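Local coordinates for protein beta-galactoside alpha-2,6-sialyltransferase (PDB 2Z4T) that transfers sialic acid from a CMP-linked donor to the galactose of acceptors such as lactose, forming an alpha-2,6 linkage, at residues 126-131 / 149-154; 133-138 / 145-150; 173-178 / 202-207. One frame throughout, in Å; residues are numbered along the deposited sequence.

Overall arrangement
The three contacts illustrate how a GT-B glycosyltransferase builds scaffold and acceptor site on one sheet. Contacts 1 and 2 join the same pair, helix 126-141 and strand 146-151: contact 2 is fully buried, contact 1 only partly, near the substrates. They share Ile-149 and meet where Trp-151 CZ2 packs on Ile-135 CD1, 3.6 Å away. Contact 3 is a surface contact between a loop and the start of helix 205-216, about 18 Å from contact 2 centre to centre, and belongs to the lactose pocket. The chemistry follows the place: in the core an arginine bonded to a serine and a strand glutamate; beside magnesium a threonine methyl over an indole; and a histidine pair, one member binding galactose.

Contact 1 of 3, residues 126-131 / 149-154; sequences LPTLQQ and IAWGRI
Thr-128 sets its methyl over the face of the indole of Trp-151, a CH-pi contact with CG2 3.8 Å from the centroid of the five-membered ring and almost on its normal. That methyl is anti to the backbone N (chi1 -75° for OG1), which also carries it to 3.7 Å from CD1 of Ile-154. At its edge the indole makes a second, polar contact: NE1 donates to OE1 of Gln-131 at 2.8 Å, the N-H...O angle being 148° and the amide within 19° of parallel to the ring. The other face of the indole receives CG2 of Ile-149 near its rim, so the ring is held from both sides and at NE1.

NE2 of Gln-131 is bonded to OG of Ser-199, setting the rotation of the amide, while OG1 of Thr-128 is bonded to OD2 of Asp-122; the threonine side chain, part of the magnesium site, lies about 3 Å from the bound ion. The contact ties the first turns of helix 126-141 to the C-terminal end of strand 146-151, the helix and second strand of the beta-alpha-beta unit begun by strand 103-122, with helix 431-436 against Leu-126 and Leu-129.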
# COMPACT_ATOMS: atom_id res chain seq x y z
N LEU A 126 -6.25 3.56 0.42
CA LEU A 126 -5.00 4.23 0.78
C LEU A 126 -3.88 3.26 1.18
O LEU A 126 -2.81 3.27 0.55
CB LEU A 126 -5.24 5.26 1.86
CG LEU A 126 -4.23 6.39 1.88
CD1 LEU A 126 -3.99 6.96 0.49
CD2 LEU A 126 -4.75 7.47 2.79
N PRO A 127 -4.13 2.39 2.20
CA PRO A 127 -3.05 1.48 2.61
C PRO A 127 -2.57 0.60 1.47
O PRO A 127 -1.36 0.35 1.34
CB PRO A 127 -3.70 0.63 3.70
CG PRO A 127 -4.87 1.47 4.20
CD PRO A 127 -5.36 2.19 2.98
N THR A 128 -3.52 0.15 0.64
CA THR A 128 -3.22 -0.77 -0.43
C THR A 128 -2.29 -0.11 -1.47
O THR A 128 -1.39 -0.74 -2.03
CB THR A 128 -4.54 -1.28 -1.09
OG1 THR A 128 -5.17 -2.23 -0.23
CG2 THR A 128 -4.26 -1.96 -2.43
N LEU A 129 -2.54 1.17 -1.72
CA LEU A 129 -1.72 1.94 -2.62
C LEU A 129 -0.28 2.02 -2.08
O LEU A 129 0.67 1.77 -2.82
CB LEU A 129 -2.29 3.35 -2.80
CG LEU A 129 -1.49 4.27 -3.70
CD1 LEU A 129 -1.49 3.74 -5.12
CD2 LEU A 129 -2.05 5.70 -3.61
N GLN A 130 -0.14 2.35 -0.80
CA GLN A 130 1.19 2.45 -0.21
C GLN A 130 1.91 1.09 -0.18
O GLN A 130 3.13 1.02 -0.43
CB GLN A 130 1.10 3.05 1.18
CG GLN A 130 0.72 4.50 1.18
CD GLN A 130 1.87 5.47 0.83
OE1 GLN A 130 1.62 6.58 0.36
NE2 GLN A 130 3.10 5.06 1.09
N GLN A 131 1.17 0.03 0.10
CA GLN A 131 1.74 -1.31 0.16
C GLN A 131 2.24 -1.72 -1.22
O GLN A 131 3.33 -2.27 -1.33
CB GLN A 131 0.72 -2.34 0.71
CG GLN A 131 0.30 -2.07 2.16
CD GLN A 131 -0.85 -2.96 2.64
OE1 GLN A 131 -1.63 -3.50 1.82
NE2 GLN A 131 -0.96 -3.15 3.97
N ILE A 149 -0.34 -11.06 -0.18
CA ILE A 149 -1.28 -9.97 -0.10
C ILE A 149 -2.68 -10.48 0.20
O ILE A 149 -3.04 -11.62 -0.17
CB ILE A 149 -1.30 -9.14 -1.41
CG1 ILE A 149 -1.85 -9.96 -2.59
CG2 ILE A 149 0.07 -8.55 -1.69
CD1 ILE A 149 -1.96 -9.19 -3.92
N ALA A 150 -3.46 -9.66 0.88
CA ALA A 150 -4.89 -9.88 0.96
C ALA A 150 -5.47 -8.50 0.77
O ALA A 150 -5.53 -7.70 1.71
CB ALA A 150 -5.30 -10.48 2.29
N TRP A 151 -5.85 -8.22 -0.48
CA TRP A 151 -6.27 -6.87 -0.92
C TRP A 151 -7.70 -6.90 -1.41
O TRP A 151 -8.15 -7.88 -2.00
CB TRP A 151 -5.40 -6.36 -2.07
CG TRP A 151 -4.04 -5.80 -1.70
CD1 TRP A 151 -3.60 -5.44 -0.45
CD2 TRP A 151 -2.95 -5.50 -2.60
NE1 TRP A 151 -2.31 -4.95 -0.51
CE2 TRP A 151 -1.89 -4.98 -1.82
CE3 TRP A 151 -2.77 -5.63 -3.98
CZ2 TRP A 151 -0.67 -4.58 -2.38
CZ3 TRP A 151 -1.55 -5.24 -4.54
CH2 TRP A 151 -0.53 -4.71 -3.75
N GLY A 152 -8.40 -5.80 -1.20
CA GLY A 152 -9.75 -5.69 -1.73
C GLY A 152 -9.86 -4.99 -3.07
O GLY A 152 -10.68 -5.37 -3.89
N ARG A 153 -9.03 -3.98 -3.31
CA ARG A 153 -9.34 -3.01 -4.37
C ARG A 153 -8.31 -2.93 -5.48
O ARG A 153 -8.45 -2.13 -6.40
CB ARG A 153 -9.58 -1.61 -3.76
CG ARG A 153 -10.69 -1.62 -2.72
CD ARG A 153 -11.65 -0.49 -2.88
NE ARG A 153 -12.87 -0.75 -2.12
CZ ARG A 153 -14.05 -1.10 -2.64
NH1 ARG A 153 -14.21 -1.23 -3.96
NH2 ARG A 153 -15.08 -1.32 -1.83
N ILE A 154 -7.25 -3.71 -5.37
CA ILE A 154 -6.32 -3.88 -6.46
C ILE A 154 -6.13 -5.38 -6.65
O ILE A 154 -5.95 -6.14 -5.70
CB ILE A 154 -4.97 -3.17 -6.21
CG1 ILE A 154 -5.16 -1.66 -6.18
CG2 ILE A 154 -3.94 -3.55 -7.28
CD1 ILE A 154 -3.88 -0.87 -5.99

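Contact 2 of 3, residues 133-138 / 145-150; sequences MDIIKS and AQRYIA
Helix 133-138 and strand 146-150 run nearly antiparallel, at 168°, with their axes 10.7 Å apart, and their backbones come nearest where the CA atoms of Ile-135 and Arg-147 stand 7.9 Å from each other. Such a gap is bridged by side chains. Arg-147 spans it with a chain extended from CG to NE, and runs antiparallel to the Ile-135 side chain, its CD 3.7 Å from CG2 of Ile-135. Beyond that point the guanidinium meets Ser-138: NH2 donates to OG at 2.8 Å, close to straight at 164°, with the oxygen in the guanidinium plane. NE makes a weak second bond to the same OG, at 3.5 Å. The hydroxyl is brought there by a chi1 of 169°, which sets OG anti to the backbone N.

Strand 103-122, helix 126-141 and strand 146-151 form a beta-alpha-beta unit of the Rossmann-like half of this GT-B enzyme, and the contact joins its helix to its second strand. The first strand contributes Glu-118, which forms a salt bridge with NE of Arg-147 through OE2 and a hydrogen bond with OG of Ser-138 through OE1. NH1 of the arginine is bonded to the carbonyl O of Leu-164. A buried positive charge is therefore gripped on several sides, and the nearby carboxylate would be expected to stabilise it.

Further along the strand the contact turns apolar. Ile-135 and Ile-149 cross at about a right angle, CD1 of the first meeting CG2 of the second at 3.9 Å. From the other face of the strand Tyr-148 points away from helix 133-138 and packs against Leu-180, Glu-183, Ile-184 and Gln-187 of helix 178-190, so the sheet has a helix on both sides here.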
# COMPACT_ATOMS: atom_id res chain seq x y z
N MET A 133 3.38 0.23 -3.54
CA MET A 133 4.63 0.92 -3.77
C MET A 133 5.78 0.28 -2.98
O MET A 133 6.89 0.21 -3.49
CB MET A 133 4.48 2.41 -3.44
CG MET A 133 3.59 3.17 -4.42
SD MET A 133 3.70 4.97 -4.25
CE MET A 133 3.01 5.25 -2.62
N ASP A 134 5.50 -0.21 -1.76
CA ASP A 134 6.50 -0.95 -0.96
C ASP A 134 6.95 -2.26 -1.63
O ASP A 134 8.12 -2.64 -1.52
CB ASP A 134 5.97 -1.27 0.42
CG ASP A 134 5.80 -0.03 1.28
OD1 ASP A 134 6.35 1.07 0.96
OD2 ASP A 134 5.09 -0.14 2.29
N ILE A 135 6.02 -2.93 -2.32
CA ILE A 135 6.28 -4.22 -2.91
C ILE A 135 7.21 -4.04 -4.10
O ILE A 135 8.23 -4.73 -4.20
CB ILE A 135 4.98 -4.90 -3.35
CG1 ILE A 135 4.23 -5.45 -2.14
CG2 ILE A 135 5.23 -5.98 -4.43
CD1 ILE A 135 2.76 -5.81 -2.40
N ILE A 136 6.85 -3.11 -4.98
CA ILE A 136 7.66 -2.82 -6.14
C ILE A 136 9.11 -2.42 -5.75
O ILE A 136 10.07 -2.95 -6.31
CB ILE A 136 6.99 -1.75 -7.05
CG1 ILE A 136 5.63 -2.29 -7.52
CG2 ILE A 136 7.89 -1.42 -8.25
CD1 ILE A 136 4.87 -1.38 -8.38
N LYS A 137 9.27 -1.54 -4.77
CA LYS A 137 10.60 -1.20 -4.27
C LYS A 137 11.34 -2.44 -3.72
O LYS A 137 12.54 -2.63 -3.96
CB LYS A 137 10.52 -0.11 -3.20
CG LYS A 137 11.88 0.31 -2.68
CD LYS A 137 11.83 1.54 -1.83
CE LYS A 137 13.11 1.67 -1.02
NZ LYS A 137 12.99 2.70 0.07
N SER A 138 10.61 -3.29 -3.02
CA SER A 138 11.20 -4.43 -2.36
C SER A 138 11.62 -5.49 -3.37
O SER A 138 12.56 -6.26 -3.14
CB SER A 138 10.24 -4.99 -1.31
OG SER A 138 10.66 -6.24 -0.82
N ALA A 145 12.67 -12.30 -1.20
CA ALA A 145 11.47 -12.23 -0.35
C ALA A 145 10.25 -12.79 -1.07
O ALA A 145 10.09 -12.58 -2.28
CB ALA A 145 11.20 -10.79 0.12
N GLN A 146 9.43 -13.53 -0.33
CA GLN A 146 8.11 -13.98 -0.79
C GLN A 146 7.09 -12.98 -0.30
O GLN A 146 7.22 -12.42 0.80
CB GLN A 146 7.75 -15.35 -0.19
CG GLN A 146 8.38 -16.58 -0.89
CD GLN A 146 8.05 -16.69 -2.39
OE1 GLN A 146 8.89 -17.12 -3.18
NE2 GLN A 146 6.84 -16.29 -2.78
N ARG A 147 6.03 -12.77 -1.08
CA ARG A 147 5.07 -11.72 -0.76
C ARG A 147 3.64 -12.23 -0.79
O ARG A 147 3.20 -12.84 -1.76
CB ARG A 147 5.25 -10.52 -1.67
CG ARG A 147 6.65 -9.97 -1.59
CD ARG A 147 6.81 -8.65 -2.35
NE ARG A 147 8.19 -8.23 -2.20
CZ ARG A 147 9.19 -8.65 -2.97
NH1 ARG A 147 8.94 -9.44 -4.01
NH2 ARG A 147 10.44 -8.26 -2.72
N TYR A 148 2.94 -11.98 0.31
CA TYR A 148 1.56 -12.40 0.47
C TYR A 148 0.72 -11.15 0.63
O TYR A 148 1.01 -10.29 1.47
CB TYR A 148 1.40 -13.24 1.73
CG TYR A 148 2.10 -14.59 1.76
CD1 TYR A 148 2.66 -15.13 0.61
CD2 TYR A 148 2.14 -15.34 2.94
CE1 TYR A 148 3.30 -16.37 0.64
CE2 TYR A 148 2.76 -16.57 2.98
CZ TYR A 148 3.33 -17.08 1.83
OH TYR A 148 3.95 -18.30 1.87
N ILE A 149 -0.34 -11.06 -0.18
CA ILE A 149 -1.28 -9.97 -0.10
C ILE A 149 -2.68 -10.48 0.20
O ILE A 149 -3.04 -11.62 -0.17
CB ILE A 149 -1.30 -9.14 -1.41
CG1 ILE A 149 -1.85 -9.96 -2.59
CG2 ILE A 149 0.07 -8.55 -1.69
CD1 ILE A 149 -1.96 -9.19 -3.92
N ALA A 150 -3.46 -9.66 0.88
CA ALA A 150 -4.89 -9.88 0.96
C ALA A 150 -5.47 -8.50 0.77
O ALA A 150 -5.53 -7.70 1.71
CB ALA A 150 -5.30 -10.48 2.29

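Contact 3 of 3, residues 173-178 / 202-207; sequences NNHTPA and TAHSFD. With GLC (alpha-D-glucopyranose), chain B; GAL (beta-D-galactopyranose), chain C.
His-204, bonded to His-175 through ND1, uses its other ring nitrogen to hold the acceptor: NE2 donates to O4 of the galactose at 3.1 Å and shares a second hydrogen bond, 3.2 Å long, with O3. O3 lies in the plane of the imidazole, whereas O4 approaches it obliquely. The neighbouring 4- and 3-hydroxyls are thus read by one nitrogen. At the other ring nitrogen, ND1 meets NE2 of His-175 at 2.9 Å, nearly straight at 167°. The two imidazoles meet rim to rim, with neither over the face of the other and their planes 38° apart.

His-175 is in turn held by Asp-207, which puts its CB over the centre of the imidazole, 3.8 Å from the centroid, in a CH-pi contact. The carboxylate reaches past the rim, OD2 standing 3.7 Å from CE1. Carbonyl O of Asn-173 lies over the opposite face, near the edge. His-175, which does not itself touch the sugar here, probably helps to fix the rotation of the His-204 ring.

Both segments follow the C-terminal ends of parallel strands in the Rossmann-like sheet, where GT-B enzymes commonly gather their substrate-binding loops: 173-178 comes after strand 166-168, and His-204 stands at the N-cap position of helix 205-216. The type I turn from Thr-202 to Ser-205 leads into that helix. Carbonyl O of Thr-202 accepts from both N and OG of Ser-205, the hydroxyl bond being 2.6 Å long.

From these two segments the glucose receives only a weak bond, Asn-174 ND2 to its O1 at 3.5 Å; Arg-153 touches it as well, while His-123 and Asp-232 complete the polar grip on the galactose.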
# COMPACT_ATOMS: atom_id res chain seq x y z
N ASN A 173 -14.57 -10.96 5.56
CA ASN A 173 -15.03 -9.85 6.38
C ASN A 173 -14.00 -8.72 6.42
O ASN A 173 -13.77 -8.10 7.48
CB ASN A 173 -15.35 -10.33 7.82
CG ASN A 173 -16.35 -11.47 7.85
OD1 ASN A 173 -17.39 -11.42 7.18
ND2 ASN A 173 -16.04 -12.53 8.63
N ASN A 174 -13.35 -8.49 5.27
CA ASN A 174 -12.37 -7.41 5.10
C ASN A 174 -11.05 -7.58 5.81
O ASN A 174 -10.24 -6.64 5.84
CB ASN A 174 -12.98 -6.08 5.54
CG ASN A 174 -14.16 -5.70 4.69
OD1 ASN A 174 -14.19 -6.00 3.49
ND2 ASN A 174 -15.13 -5.04 5.29
N HIS A 175 -10.84 -8.76 6.38
CA HIS A 175 -9.65 -9.01 7.17
C HIS A 175 -8.87 -10.26 6.73
O HIS A 175 -9.38 -11.12 5.99
CB HIS A 175 -10.01 -9.06 8.67
CG HIS A 175 -10.70 -7.82 9.17
ND1 HIS A 175 -11.89 -7.85 9.86
CD2 HIS A 175 -10.37 -6.51 9.05
CE1 HIS A 175 -12.26 -6.61 10.15
NE2 HIS A 175 -11.36 -5.78 9.67
N THR A 176 -7.62 -10.32 7.17
CA THR A 176 -6.77 -11.50 7.10
C THR A 176 -7.60 -12.78 7.15
O THR A 176 -8.30 -13.03 8.13
CB THR A 176 -5.75 -11.48 8.27
OG1 THR A 176 -5.02 -10.24 8.23
CG2 THR A 176 -4.79 -12.66 8.22
N PRO A 177 -7.54 -13.58 6.08
CA PRO A 177 -8.25 -14.84 6.06
C PRO A 177 -7.46 -15.97 6.71
O PRO A 177 -6.23 -15.93 6.74
CB PRO A 177 -8.42 -15.11 4.57
CG PRO A 177 -7.24 -14.43 3.91
CD PRO A 177 -6.85 -13.29 4.81
N ALA A 178 -8.18 -16.98 7.20
CA ALA A 178 -7.56 -18.16 7.80
C ALA A 178 -6.51 -18.77 6.89
O ALA A 178 -5.45 -19.20 7.35
CB ALA A 178 -8.63 -19.22 8.19
N THR A 202 -4.16 0.68 9.31
CA THR A 202 -3.96 1.03 10.72
C THR A 202 -5.20 0.75 11.57
O THR A 202 -5.12 -0.05 12.54
CB THR A 202 -3.48 2.50 10.87
OG1 THR A 202 -2.27 2.68 10.12
CG2 THR A 202 -3.22 2.86 12.34
N ALA A 203 -6.33 1.38 11.23
CA ALA A 203 -7.59 1.23 11.99
C ALA A 203 -7.99 -0.23 12.18
O ALA A 203 -8.59 -0.57 13.20
CB ALA A 203 -8.74 1.98 11.33
N HIS A 204 -7.64 -1.06 11.19
CA HIS A 204 -7.98 -2.48 11.18
C HIS A 204 -6.80 -3.41 11.50
O HIS A 204 -6.88 -4.61 11.22
CB HIS A 204 -8.55 -2.86 9.80
CG HIS A 204 -9.86 -2.22 9.49
ND1 HIS A 204 -11.07 -2.86 9.69
CD2 HIS A 204 -10.17 -0.97 9.06
CE1 HIS A 204 -12.05 -2.04 9.38
NE2 HIS A 204 -11.54 -0.89 9.00
N SER A 205 -5.73 -2.86 12.09
CA SER A 205 -4.50 -3.63 12.35
C SER A 205 -4.83 -4.93 13.10
O SER A 205 -4.06 -5.91 13.01
CB SER A 205 -3.27 -2.82 12.83
OG SER A 205 -3.58 -1.75 13.70
N PHE A 206 -5.85 -4.94 13.96
CA PHE A 206 -5.71 -5.51 15.26
C PHE A 206 -6.23 -6.86 14.67
O PHE A 206 -5.56 -7.89 14.76
CB PHE A 206 -6.70 -5.01 16.32
CG PHE A 206 -6.83 -5.96 17.52
CD1 PHE A 206 -6.17 -5.70 18.71
CD2 PHE A 206 -7.59 -7.14 17.43
CE1 PHE A 206 -6.26 -6.58 19.80
CE2 PHE A 206 -7.70 -8.04 18.51
CZ PHE A 206 -7.03 -7.76 19.70
N ASP A 207 -7.39 -6.81 13.99
CA ASP A 207 -8.00 -7.97 13.31
C ASP A 207 -7.21 -8.51 12.11
O ASP A 207 -7.39 -9.67 11.73
CB ASP A 207 -9.40 -7.65 12.81
CG ASP A 207 -10.46 -7.70 13.91
OD1 ASP A 207 -10.25 -8.34 14.95
OD2 ASP A 207 -11.52 -7.08 13.72
C1 GLC B . -17.83 -3.46 1.98
C2 GLC B . -16.70 -2.54 1.50
C3 GLC B . -15.86 -2.13 2.71
C4 GLC B . -16.71 -1.54 3.85
C5 GLC B . -17.90 -2.50 4.15
C6 GLC B . -18.95 -2.12 5.22
O1 GLC B . -17.31 -4.61 2.64
O2 GLC B . -15.85 -3.16 0.57
O3 GLC B . -14.84 -1.26 2.28
O4 GLC B . -15.86 -1.40 4.97
O5 GLC B . -18.60 -2.75 2.94
O6 GLC B . -18.79 -0.85 5.82
C1 GAL C . -15.49 -0.11 5.40
C2 GAL C . -15.11 -0.22 6.87
C3 GAL C . -14.60 1.13 7.37
C4 GAL C . -13.51 1.68 6.43
C5 GAL C . -13.95 1.65 4.97
C6 GAL C . -12.82 1.99 4.00
O2 GAL C . -16.22 -0.68 7.62
O3 GAL C . -14.10 1.01 8.69
O4 GAL C . -12.34 0.91 6.61
O5 GAL C . -14.39 0.36 4.64
O6 GAL C . -12.39 3.33 4.10